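Local structure of multiheme cytochrome cf (6QVM) at residues K107-V112 with V203-A208; T307-V312 with N338-L343; T441-Y446 with A456-T461; G564-S569 with F604-V609. The protein probably passes electrons through eleven covalently bound c-type hemes to insoluble extracellular Fe(III), with a module that inserts it into the S-layer of its host. All coordinates share one frame; numbering follows the deposited sequence.

Interaction 1 of 4, residues K107-V112 with V203-A208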
# COMPACT_ATOMS: atom_id res chain seq x y z
N LYS A 107 -30.91 -16.84 -0.52
CA LYS A 107 -29.51 -16.44 -0.50
C LYS A 107 -29.03 -16.03 -1.88
O LYS A 107 -28.34 -15.02 -2.05
CB LYS A 107 -28.67 -17.60 0.06
CG LYS A 107 -27.42 -17.17 0.79
CD LYS A 107 -26.92 -18.29 1.69
N GLU A 108 -29.42 -16.80 -2.90
CA GLU A 108 -29.00 -16.50 -4.27
C GLU A 108 -29.88 -15.43 -4.91
O GLU A 108 -29.36 -14.56 -5.62
CB GLU A 108 -29.01 -17.77 -5.11
CG GLU A 108 -27.73 -18.60 -5.00
CD GLU A 108 -26.52 -17.88 -5.57
OE1 GLU A 108 -25.76 -17.27 -4.78
OE2 GLU A 108 -26.33 -17.91 -6.80
N PHE A 109 -31.19 -15.48 -4.68
CA PHE A 109 -32.07 -14.43 -5.18
C PHE A 109 -31.68 -13.07 -4.60
O PHE A 109 -31.72 -12.05 -5.29
CB PHE A 109 -33.53 -14.75 -4.85
CG PHE A 109 -34.20 -15.66 -5.85
CD1 PHE A 109 -33.52 -16.74 -6.39
CD2 PHE A 109 -35.51 -15.44 -6.25
CE1 PHE A 109 -34.13 -17.58 -7.31
CE2 PHE A 109 -36.13 -16.27 -7.16
CZ PHE A 109 -35.44 -17.34 -7.70
N ALA A 110 -31.29 -13.04 -3.32
CA ALA A 110 -30.85 -11.79 -2.71
C ALA A 110 -29.53 -11.33 -3.31
O ALA A 110 -29.39 -10.16 -3.69
CB ALA A 110 -30.74 -11.96 -1.20
N ARG A 111 -28.55 -12.23 -3.40
CA ARG A 111 -27.24 -11.84 -3.91
C ARG A 111 -27.33 -11.19 -5.28
O ARG A 111 -26.75 -10.12 -5.52
CB ARG A 111 -26.32 -13.06 -3.96
CG ARG A 111 -25.00 -12.78 -4.67
CD ARG A 111 -24.14 -14.02 -4.84
NE ARG A 111 -24.68 -14.96 -5.82
CZ ARG A 111 -24.62 -14.79 -7.15
NH1 ARG A 111 -24.06 -13.70 -7.65
NH2 ARG A 111 -25.12 -15.70 -7.97
N VAL A 112 -28.03 -11.84 -6.21
CA VAL A 112 -28.06 -11.36 -7.59
C VAL A 112 -28.83 -10.05 -7.68
O VAL A 112 -28.46 -9.15 -8.44
CB VAL A 112 -28.62 -12.45 -8.52
CG1 VAL A 112 -28.85 -11.90 -9.92
CG2 VAL A 112 -27.68 -13.63 -8.55
N VAL A 203 -34.29 -23.06 -11.28
CA VAL A 203 -33.26 -22.54 -12.17
C VAL A 203 -33.87 -21.63 -13.23
O VAL A 203 -33.30 -20.59 -13.57
CB VAL A 203 -32.47 -23.70 -12.80
CG1 VAL A 203 -31.66 -23.23 -14.00
CG2 VAL A 203 -31.57 -24.33 -11.76
N LYS A 204 -35.04 -21.99 -13.75
CA LYS A 204 -35.72 -21.11 -14.70
C LYS A 204 -36.11 -19.79 -14.05
O LYS A 204 -36.12 -18.75 -14.71
CB LYS A 204 -36.94 -21.82 -15.28
CG LYS A 204 -37.61 -21.10 -16.44
CD LYS A 204 -38.22 -22.10 -17.42
CE LYS A 204 -39.01 -21.40 -18.51
NZ LYS A 204 -40.26 -20.79 -17.97
N ALA A 205 -36.42 -19.82 -12.75
CA ALA A 205 -36.72 -18.59 -12.03
C ALA A 205 -35.44 -17.80 -11.77
O ALA A 205 -35.41 -16.57 -11.93
CB ALA A 205 -37.45 -18.90 -10.73
N PHE A 206 -34.37 -18.49 -11.37
CA PHE A 206 -33.09 -17.83 -11.12
C PHE A 206 -32.56 -17.16 -12.39
O PHE A 206 -32.02 -16.05 -12.33
CB PHE A 206 -32.08 -18.85 -10.58
CG PHE A 206 -30.75 -18.26 -10.23
CD1 PHE A 206 -30.64 -17.25 -9.29
CD2 PHE A 206 -29.59 -18.73 -10.83
CE1 PHE A 206 -29.40 -16.71 -8.96
CE2 PHE A 206 -28.35 -18.20 -10.51
CZ PHE A 206 -28.26 -17.19 -9.57
N ASN A 207 -32.75 -17.81 -13.55
CA ASN A 207 -32.31 -17.21 -14.81
C ASN A 207 -33.03 -15.90 -15.08
O ASN A 207 -32.44 -14.96 -15.62
CB ASN A 207 -32.53 -18.20 -15.96
CG ASN A 207 -31.59 -19.38 -15.90
OD1 ASN A 207 -30.57 -19.34 -15.20
ND2 ASN A 207 -31.93 -20.45 -16.60
N ALA A 208 -34.31 -15.82 -14.72
CA ALA A 208 -35.05 -14.57 -14.90
C ALA A 208 -34.54 -13.47 -13.98
O ALA A 208 -34.54 -12.30 -14.36
CB ALA A 208 -36.54 -14.81 -14.66
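The ring of Phe206 is met at its edge by two groups of segment 107-112 of helix 102-113: Phe109 CE1, 4.0 Å from Phe206 CD1, and Arg111 NH2, lying in the plane of the ring 3.8 Å from Phe206 CZ. Glu108 and Val112 approach the same ring at a slant, with Glu108 OE2 3.5 Å from Phe206 CZ and Val112 CG2 3.6 Å from Phe206 CE1. On the guanidinium of Arg111, one face carries Val112 CG2 toward its rim, and the edge faces the carboxylate of Glu108. The ring of Phe109 has Ala205 CB at its edge.

Together Glu108, Phe109, Arg111 and Val112 form a hole that receives Phe206 as a knob. With CG anti to the backbone N (chi1 -177°), the Phe206 ring leaves its own helix and reaches between them, while the Phe109 side chain runs past it in the reverse sense. The two helix segments are nearly parallel, at 14°, and their axes come within 10.6 Å. Leu132, Leu136 and Ala139 of helix 129-139 pack on Phe109.

One wall of the hole is a salt bridge. Arg111 grips Glu108 side-on, NE reaching OE1 and NH2 reaching OE2, each at 2.8 Å and on the syn side. Arg80 pairs with Glu108 OE2 and Glu79 with Arg111 NH1, tying in helix 79-86. This buried carboxylate, held by two arginines, is therefore likely to stay ionised, and the two side-on bonds from Arg111 hold carboxylate and guanidinium against turning.

Interaction 2 of 4, residues T307-V312 with N338-L343. With NGA (2-acetamido-2-deoxy-beta-D-galactopyranose), chain B.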
# COMPACT_ATOMS: atom_id res chain seq x y z
N THR A 307 -9.55 28.53 4.76
CA THR A 307 -10.72 28.98 4.03
C THR A 307 -10.76 28.47 2.60
O THR A 307 -11.67 28.84 1.85
CB THR A 307 -10.81 30.51 4.01
OG1 THR A 307 -9.58 31.06 3.50
CG2 THR A 307 -11.08 31.07 5.41
N GLN A 308 -9.81 27.62 2.20
CA GLN A 308 -9.77 27.11 0.83
C GLN A 308 -11.00 26.26 0.53
O GLN A 308 -11.71 25.80 1.43
CB GLN A 308 -8.50 26.29 0.59
CG GLN A 308 -7.19 27.00 0.89
CD GLN A 308 -6.75 26.84 2.33
OE1 GLN A 308 -7.58 26.81 3.24
NE2 GLN A 308 -5.45 26.74 2.54
N ASN A 309 -11.25 26.07 -0.76
CA ASN A 309 -12.20 25.07 -1.23
C ASN A 309 -11.48 23.73 -1.23
O ASN A 309 -10.53 23.52 -1.99
CB ASN A 309 -12.73 25.43 -2.61
CG ASN A 309 -13.84 24.49 -3.09
OD1 ASN A 309 -13.76 23.27 -2.91
ND2 ASN A 309 -14.87 25.06 -3.70
N TRP A 310 -11.94 22.81 -0.37
CA TRP A 310 -11.26 21.53 -0.22
C TRP A 310 -11.35 20.71 -1.49
O TRP A 310 -10.38 20.08 -1.91
CB TRP A 310 -11.84 20.76 0.96
CG TRP A 310 -11.51 19.29 0.94
CD1 TRP A 310 -10.36 18.71 1.39
CD2 TRP A 310 -12.33 18.24 0.45
NE1 TRP A 310 -10.42 17.35 1.20
CE2 TRP A 310 -11.62 17.03 0.63
CE3 TRP A 310 -13.61 18.19 -0.13
CZ2 TRP A 310 -12.14 15.80 0.25
CZ3 TRP A 310 -14.12 16.96 -0.50
CH2 TRP A 310 -13.39 15.78 -0.31
N LEU A 311 -12.52 20.73 -2.14
CA LEU A 311 -12.71 19.92 -3.34
C LEU A 311 -11.81 20.39 -4.47
O LEU A 311 -11.25 19.57 -5.21
CB LEU A 311 -14.17 19.96 -3.75
CG LEU A 311 -14.65 18.99 -4.84
CD1 LEU A 311 -14.40 17.55 -4.43
CD2 LEU A 311 -16.12 19.22 -5.14
N VAL A 312 -11.65 21.70 -4.62
CA VAL A 312 -10.87 22.25 -5.73
C VAL A 312 -9.38 22.18 -5.42
O VAL A 312 -8.55 21.95 -6.31
CB VAL A 312 -11.34 23.68 -6.05
CG1 VAL A 312 -10.40 24.35 -7.04
CG2 VAL A 312 -12.76 23.65 -6.57
N ASN A 338 -21.85 26.73 -11.01
CA ASN A 338 -21.60 27.19 -9.64
C ASN A 338 -21.68 26.08 -8.62
O ASN A 338 -21.13 26.24 -7.52
CB ASN A 338 -22.61 28.28 -9.27
CG ASN A 338 -24.05 27.81 -9.41
OD1 ASN A 338 -24.72 27.53 -8.42
ND2 ASN A 338 -24.52 27.70 -10.65
N THR A 339 -22.34 24.97 -8.92
CA THR A 339 -22.43 23.80 -8.07
C THR A 339 -21.36 22.80 -8.49
O THR A 339 -20.98 22.73 -9.66
CB THR A 339 -23.82 23.17 -8.17
OG1 THR A 339 -24.03 22.69 -9.51
CG2 THR A 339 -24.89 24.18 -7.82
N TYR A 340 -20.86 22.05 -7.52
CA TYR A 340 -19.81 21.07 -7.77
C TYR A 340 -20.40 19.66 -7.76
O TYR A 340 -21.32 19.38 -6.98
CB TYR A 340 -18.69 21.19 -6.74
CG TYR A 340 -17.96 22.51 -6.81
CD1 TYR A 340 -16.87 22.67 -7.66
CD2 TYR A 340 -18.34 23.59 -6.03
CE1 TYR A 340 -16.19 23.87 -7.73
CE2 TYR A 340 -17.66 24.80 -6.09
CZ TYR A 340 -16.58 24.93 -6.95
OH TYR A 340 -15.91 26.14 -7.03
N LYS A 341 -19.90 18.81 -8.64
CA LYS A 341 -20.22 17.39 -8.62
C LYS A 341 -18.97 16.62 -8.24
O LYS A 341 -17.91 16.80 -8.85
CB LYS A 341 -20.75 16.92 -9.98
CG LYS A 341 -21.43 15.56 -9.91
CD LYS A 341 -21.54 14.88 -11.27
CE LYS A 341 -22.13 13.49 -11.14
NZ LYS A 341 -21.78 12.61 -12.28
N GLU A 342 -19.09 15.76 -7.24
CA GLU A 342 -17.96 14.93 -6.82
C GLU A 342 -17.76 13.79 -7.81
O GLU A 342 -18.69 13.03 -8.08
CB GLU A 342 -18.21 14.39 -5.42
CG GLU A 342 -18.49 15.48 -4.39
CD GLU A 342 -18.81 14.92 -3.02
OE1 GLU A 342 -19.17 15.72 -2.13
OE2 GLU A 342 -18.69 13.69 -2.83
N LEU A 343 -16.55 13.68 -8.35
CA LEU A 343 -16.23 12.63 -9.30
C LEU A 343 -15.52 11.45 -8.65
O LEU A 343 -15.32 10.42 -9.32
CB LEU A 343 -15.36 13.18 -10.43
CG LEU A 343 -16.01 14.22 -11.35
CD1 LEU A 343 -15.12 14.57 -12.53
CD2 LEU A 343 -17.37 13.73 -11.83
C1 NGA B . -15.53 27.03 -8.00
C2 NGA B . -15.36 28.53 -7.69
C3 NGA B . -14.36 29.32 -8.54
C4 NGA B . -13.22 28.41 -8.96
C5 NGA B . -13.72 27.14 -9.64
C6 NGA B . -12.54 26.27 -10.06
C7 NGA B . -17.47 29.10 -6.74
C8 NGA B . -18.94 28.91 -6.96
N2 NGA B . -16.69 29.10 -7.81
O3 NGA B . -13.81 30.42 -7.81
O4 NGA B . -12.47 28.04 -7.82
O5 NGA B . -14.53 26.38 -8.77
O6 NGA B . -12.94 25.31 -11.01
O7 NGA B . -17.01 29.21 -5.60
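Asn309 and Val312, both packed against Tyr340, are joined by the contact's clearest polar bond: Val312 N donates to Asn309 OD1 at 3.1 Å, with an N-H...O angle of 154°. The donor stands well above the carbonyl plane of the amide. This is an N-cap bond, Asn309 coming just before helix 310-313, and it leaves ND2 to face the sugar-bearing end of Tyr340, 3.7 Å from Tyr340 OH, with the amide turned steeply against the ring.

That hydroxyl is glycosylated: Tyr340 OH is bonded to C1 of N-acetylgalactosamine (NGA) at 1.4 Å, and the sugar's C1 and O5 lie at the edge of the ring. Val312 CG2 touches both ring and sugar: it is 3.6 Å from Tyr340 CE1. The distance from Val312 CG2 to NGA O5 is 3.9 Å. At the other end of the side chain, Leu311 CD2 rests 3.6 Å from Tyr340 CB; Leu311 has CG anti to its nitrogen (chi1 -170°), which extends the branch toward the strand. The acetyl methyl C8 approaches Asn338 O, in a poorly ordered turn.

Exchanging Asn309 for an alanine would probably leave Val312 N without its capping acceptor, let the start of the short helix fray, and remove the approach of ND2 to Tyr340 OH.

The tyrosine thus lies between helix 310-313 and its own strand 339-342, which pairs antiparallel with strand 333-336. Tyr333 of that partner touches Leu311 and Val312, while Glu342 hydrogen-bonds to Tyr287 and to Tyr272 of strand 270-275, linking the two-stranded hairpin to the larger antiparallel sheet.

Interaction 3 of 4, residues T441-Y446 with A456-T461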
# COMPACT_ATOMS: atom_id res chain seq x y z
N THR A 441 13.65 -7.18 -2.49
CA THR A 441 12.42 -7.95 -2.49
C THR A 441 12.57 -9.24 -3.29
O THR A 441 12.05 -10.28 -2.89
CB THR A 441 11.26 -7.12 -3.04
OG1 THR A 441 11.58 -6.69 -4.37
CG2 THR A 441 11.02 -5.91 -2.16
N ALA A 442 13.29 -9.18 -4.41
CA ALA A 442 13.55 -10.40 -5.18
C ALA A 442 14.30 -11.42 -4.35
O ALA A 442 13.94 -12.60 -4.30
CB ALA A 442 14.32 -10.06 -6.46
N LEU A 443 15.37 -10.98 -3.67
CA LEU A 443 16.13 -11.86 -2.79
C LEU A 443 15.24 -12.46 -1.71
O LEU A 443 15.24 -13.67 -1.48
CB LEU A 443 17.29 -11.10 -2.17
CG LEU A 443 18.00 -11.75 -0.98
CD1 LEU A 443 18.52 -13.13 -1.33
CD2 LEU A 443 19.13 -10.86 -0.49
N GLU A 444 14.47 -11.61 -1.02
CA GLU A 444 13.59 -12.09 0.04
C GLU A 444 12.55 -13.07 -0.49
O GLU A 444 12.09 -13.95 0.24
CB GLU A 444 12.93 -10.90 0.74
CG GLU A 444 11.44 -11.05 0.95
CD GLU A 444 10.98 -10.45 2.27
OE1 GLU A 444 11.42 -9.33 2.61
OE2 GLU A 444 10.19 -11.11 2.98
N ASP A 445 12.17 -12.93 -1.77
CA ASP A 445 11.26 -13.90 -2.38
C ASP A 445 11.94 -15.25 -2.60
O ASP A 445 11.28 -16.29 -2.50
CB ASP A 445 10.71 -13.36 -3.70
CG ASP A 445 9.56 -12.40 -3.49
OD1 ASP A 445 9.04 -12.33 -2.36
OD2 ASP A 445 9.18 -11.72 -4.46
N TYR A 446 13.23 -15.25 -2.92
CA TYR A 446 13.96 -16.48 -3.18
C TYR A 446 14.24 -17.27 -1.91
O TYR A 446 14.29 -18.50 -1.95
CB TYR A 446 15.26 -16.15 -3.92
CG TYR A 446 16.27 -17.27 -4.02
CD1 TYR A 446 17.21 -17.47 -3.01
CD2 TYR A 446 16.31 -18.11 -5.13
CE1 TYR A 446 18.14 -18.49 -3.10
CE2 TYR A 446 17.25 -19.13 -5.22
CZ TYR A 446 18.16 -19.31 -4.20
OH TYR A 446 19.09 -20.33 -4.28
N ALA A 456 24.06 -15.71 -0.83
CA ALA A 456 25.18 -15.82 -1.75
C ALA A 456 24.79 -16.55 -3.03
O ALA A 456 25.29 -16.21 -4.12
CB ALA A 456 26.35 -16.52 -1.07
N ASP A 457 23.92 -17.55 -2.94
CA ASP A 457 23.57 -18.37 -4.10
C ASP A 457 22.23 -18.00 -4.71
O ASP A 457 21.75 -18.73 -5.59
CB ASP A 457 23.63 -19.86 -3.74
CG ASP A 457 22.53 -20.28 -2.79
OD1 ASP A 457 21.99 -19.42 -2.07
OD2 ASP A 457 22.20 -21.49 -2.76
N PHE A 458 21.59 -16.91 -4.27
CA PHE A 458 20.59 -16.28 -5.12
C PHE A 458 21.25 -15.46 -6.21
O PHE A 458 20.74 -15.37 -7.34
CB PHE A 458 19.66 -15.39 -4.28
CG PHE A 458 18.83 -14.43 -5.10
CD1 PHE A 458 17.80 -14.90 -5.90
CD2 PHE A 458 19.09 -13.07 -5.08
CE1 PHE A 458 17.04 -14.03 -6.66
CE2 PHE A 458 18.34 -12.19 -5.84
CZ PHE A 458 17.31 -12.67 -6.63
N ASN A 459 22.40 -14.86 -5.89
CA ASN A 459 23.14 -14.02 -6.83
C ASN A 459 23.55 -14.81 -8.07
O ASN A 459 23.76 -14.22 -9.14
CB ASN A 459 24.36 -13.42 -6.13
CG ASN A 459 24.01 -12.58 -4.91
OD1 ASN A 459 24.50 -11.46 -4.76
ND2 ASN A 459 23.18 -13.12 -4.02
N ALA A 460 23.68 -16.13 -7.94
CA ALA A 460 23.99 -16.97 -9.09
C ALA A 460 22.90 -16.88 -10.15
O ALA A 460 23.17 -17.07 -11.34
CB ALA A 460 24.19 -18.42 -8.66
N THR A 461 21.67 -16.59 -9.74
CA THR A 461 20.53 -16.61 -10.65
C THR A 461 20.42 -15.34 -11.49
O THR A 461 19.81 -15.38 -12.56
CB THR A 461 19.24 -16.81 -9.86
OG1 THR A 461 19.44 -17.81 -8.85
CG2 THR A 461 18.11 -17.25 -10.77
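Two CH-pi contacts centre on Phe458. Leu443 CA lies over a face of the Phe458 ring, 4.0 Å from its centroid and 20° off the normal, and Phe458 CB in turn sits over a face of Tyr446, 3.8 Å from the centroid of that ring.

The two aromatic rings meet aslant, their planes at 47°, and the side chains slide past each other in opposite directions. Phe458 CD1 comes 3.4 Å from Tyr446 CG. Both residues have CG anti to the backbone N (chi1 165° for Phe458), which makes each reach across toward the other segment.

Aliphatic groups complete the apolar packing: Leu443 CD1 is 3.8 Å from Phe458 CD2, and Ala442 CB is 4.0 Å from Phe458 CZ. The carboxylate of Asp457 stands perpendicular to the Tyr446 ring, with OD2 3.7 Å from Tyr446 OH.

Phe458 thereby fastens the loop that follows helix 437-449 back onto that same helix, ahead of helix 473-476. Phe467, further along this loop, touches Ala442, and Asn459 packs on Val429 and Ser430, just before the heme-binding Cys431.

Interaction 4 of 4, residues G564-S569 with F604-V609. With HEC (heme c), chain O.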
# COMPACT_ATOMS: atom_id res chain seq x y z
N GLY A 564 22.25 19.94 9.18
CA GLY A 564 22.64 21.30 9.51
C GLY A 564 23.76 21.30 10.53
O GLY A 564 23.90 20.41 11.35
N LYS A 565 24.58 22.33 10.46
CA LYS A 565 25.74 22.48 11.33
C LYS A 565 25.81 23.90 11.88
O LYS A 565 26.78 24.61 11.66
CB LYS A 565 27.00 22.13 10.56
CG LYS A 565 27.10 20.66 10.18
CD LYS A 565 28.29 20.34 9.29
CE LYS A 565 28.14 20.96 7.92
NZ LYS A 565 29.26 20.60 7.01
N PRO A 566 24.80 24.34 12.64
CA PRO A 566 23.60 23.62 13.04
C PRO A 566 22.40 23.76 12.08
O PRO A 566 21.52 22.89 12.05
CB PRO A 566 23.27 24.23 14.39
CG PRO A 566 23.71 25.65 14.24
CD PRO A 566 24.90 25.64 13.34
N THR A 567 22.36 24.85 11.31
CA THR A 567 21.28 25.08 10.37
C THR A 567 21.75 24.85 8.94
O THR A 567 22.93 25.00 8.62
CB THR A 567 20.70 26.49 10.49
OG1 THR A 567 21.64 27.45 9.99
CG2 THR A 567 20.35 26.82 11.93
N ILE A 568 20.80 24.47 8.09
CA ILE A 568 21.05 24.26 6.67
C ILE A 568 19.87 24.82 5.89
O ILE A 568 18.73 24.81 6.37
CB ILE A 568 21.28 22.76 6.34
CG1 ILE A 568 21.76 22.58 4.90
CG2 ILE A 568 20.01 21.96 6.58
CD1 ILE A 568 22.25 21.18 4.61
N SER A 569 20.16 25.35 4.71
CA SER A 569 19.14 25.86 3.80
C SER A 569 19.31 25.19 2.44
O SER A 569 20.42 25.17 1.90
CB SER A 569 19.22 27.37 3.65
OG SER A 569 18.24 28.00 4.46
N PHE A 604 24.06 28.28 19.95
CA PHE A 604 24.87 27.26 19.28
C PHE A 604 24.86 27.56 17.79
O PHE A 604 23.83 27.39 17.12
CB PHE A 604 24.30 25.88 19.59
CG PHE A 604 25.20 24.74 19.18
CD1 PHE A 604 26.45 24.59 19.76
CD2 PHE A 604 24.79 23.82 18.24
CE1 PHE A 604 27.27 23.54 19.40
CE2 PHE A 604 25.60 22.76 17.88
CZ PHE A 604 26.84 22.62 18.47
N ASP A 605 25.99 28.02 17.25
CA ASP A 605 26.03 28.54 15.89
C ASP A 605 27.10 27.82 15.07
O ASP A 605 27.83 26.96 15.57
CB ASP A 605 26.24 30.06 15.88
CG ASP A 605 27.52 30.48 16.60
OD1 ASP A 605 28.43 29.64 16.80
OD2 ASP A 605 27.61 31.66 17.01
N ALA A 606 27.18 28.20 13.79
CA ALA A 606 28.09 27.55 12.85
C ALA A 606 29.54 27.69 13.30
O ALA A 606 30.35 26.78 13.08
CB ALA A 606 27.90 28.13 11.45
N ASN A 607 29.91 28.82 13.90
CA ASN A 607 31.27 29.00 14.39
C ASN A 607 31.62 27.95 15.44
O ASN A 607 32.67 27.30 15.37
CB ASN A 607 31.45 30.40 14.96
CG ASN A 607 31.46 31.47 13.89
OD1 ASN A 607 32.01 31.29 12.80
ND2 ASN A 607 30.85 32.61 14.20
N ALA A 608 30.74 27.75 16.42
CA ALA A 608 30.97 26.75 17.45
C ALA A 608 31.13 25.36 16.84
O ALA A 608 31.96 24.56 17.28
CB ALA A 608 29.84 26.77 18.47
N VAL A 609 30.33 25.05 15.81
CA VAL A 609 30.40 23.73 15.19
C VAL A 609 31.64 23.62 14.30
O VAL A 609 32.31 22.58 14.27
CB VAL A 609 29.11 23.43 14.40
CG1 VAL A 609 29.16 22.03 13.81
CG2 VAL A 609 27.91 23.61 15.29
FE HEC O . 25.63 17.90 20.43
CHA HEC O . 28.11 18.33 22.76
CHB HEC O . 27.70 19.28 18.03
CHC HEC O . 23.12 17.60 18.09
CHD HEC O . 23.45 16.79 22.88
NA HEC O . 27.54 18.67 20.40
C1A HEC O . 28.40 18.73 21.48
C2A HEC O . 29.66 19.29 21.02
C3A HEC O . 29.54 19.54 19.71
C4A HEC O . 28.21 19.17 19.30
CMA HEC O . 30.64 20.13 18.81
CAA HEC O . 30.92 19.52 21.88
CBA HEC O . 31.55 18.15 22.12
CGA HEC O . 32.86 18.27 22.85
O1A HEC O . 33.42 19.40 22.94
O2A HEC O . 33.36 17.22 23.35
NB HEC O . 25.45 18.33 18.45
C1B HEC O . 26.42 18.94 17.66
C2B HEC O . 25.86 19.15 16.34
C3B HEC O . 24.59 18.68 16.36
C4B HEC O . 24.31 18.16 17.68
CMB HEC O . 26.62 19.80 15.16
CAB HEC O . 23.59 18.70 15.19
CBB HEC O . 24.08 17.72 14.11
NC HEC O . 23.64 17.36 20.49
C1C HEC O . 22.82 17.21 19.39
C2C HEC O . 21.63 16.49 19.81
C3C HEC O . 21.68 16.36 21.15
C4C HEC O . 22.97 16.85 21.59
CMC HEC O . 20.38 16.25 18.93
CAC HEC O . 20.63 15.73 22.11
CBC HEC O . 20.43 14.23 21.83
ND HEC O . 25.75 17.60 22.49
C1D HEC O . 24.71 17.15 23.30
C2D HEC O . 25.17 17.10 24.67
C3D HEC O . 26.63 17.58 24.62
C4D HEC O . 26.90 17.87 23.24
CMD HEC O . 24.35 16.66 25.89
CAD HEC O . 27.60 17.73 25.80
CBD HEC O . 28.03 16.34 26.27
CGD HEC O . 28.66 16.44 27.64
O1D HEC O . 29.60 17.26 27.82
O2D HEC O . 28.23 15.68 28.56
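Pro566 is the bump and the start of helix 606-628 the hollow. The proline ring pushes against the backbone turning from Phe604 into the helix: Pro566 CG is 3.4 Å from Phe604 O, and Pro566 CD is 3.5 Å from Ala606 N. Val609 CG2 and Ala606 CB flank the same CD, and Phe604 CD2 meets Pro566 CB at 4.2 Å. The peptide before Pro566 is cis, a kink that turns Lys565 O toward the helix, where Ala606 CA makes a CA-H...O contact with it at 3.4 Å. Asp605 fixes the rim of the hollow as N-cap, its OD1 accepting from Ala608 N at 3.0 Å, nearly along the C-O bond.

Phe604 and Val609 are in turn bumps on the heme. The edge of Phe604 stands on the porphyrin, CZ 3.5 Å from heme CHB; its CG, anti to the backbone N (chi1 -168°), carries the ring away from the helix start to the macrocycle. Val609 CG1 fills the space between Lys565 CB and the heme methyl CMB, 3.6 Å from the latter. Phe604 also stacks on His599 of the CXXCH motif, probably an axial ligand of this heme.

Were Phe604 replaced by an alanine, a gap would probably open between Pro566 and the porphyrin, and one face of the His599 ring would lose its stacking partner.

The contact is apolar where it meets this heme, but Lys565 sends NZ off to hydrogen-bond a propionate oxygen of another heme. Such a setting is likely to shield the first macrocycle from water while balancing negative charge at the second.

The four contacts follow one another along the chain without touching. Interactions 1 and 4 lie on opposite sides of the chain's centre, their own centres 74 Å apart, which reflects the elongated, modular build; interaction 1 probably belongs to the S-layer-binding part. All other pairs of centres are 42 to 50 Å apart. Their relation to the hemes differs. Interaction 4 packs directly on one and hydrogen-bonds to a second. In interaction 2, Gln308 touches a heme whereas Tyr340 carries a glycan. In interaction 3 the side chain of Ala442 is about 9 Å from a heme, and in interaction 1 that of Arg111 is about 12 Å from one.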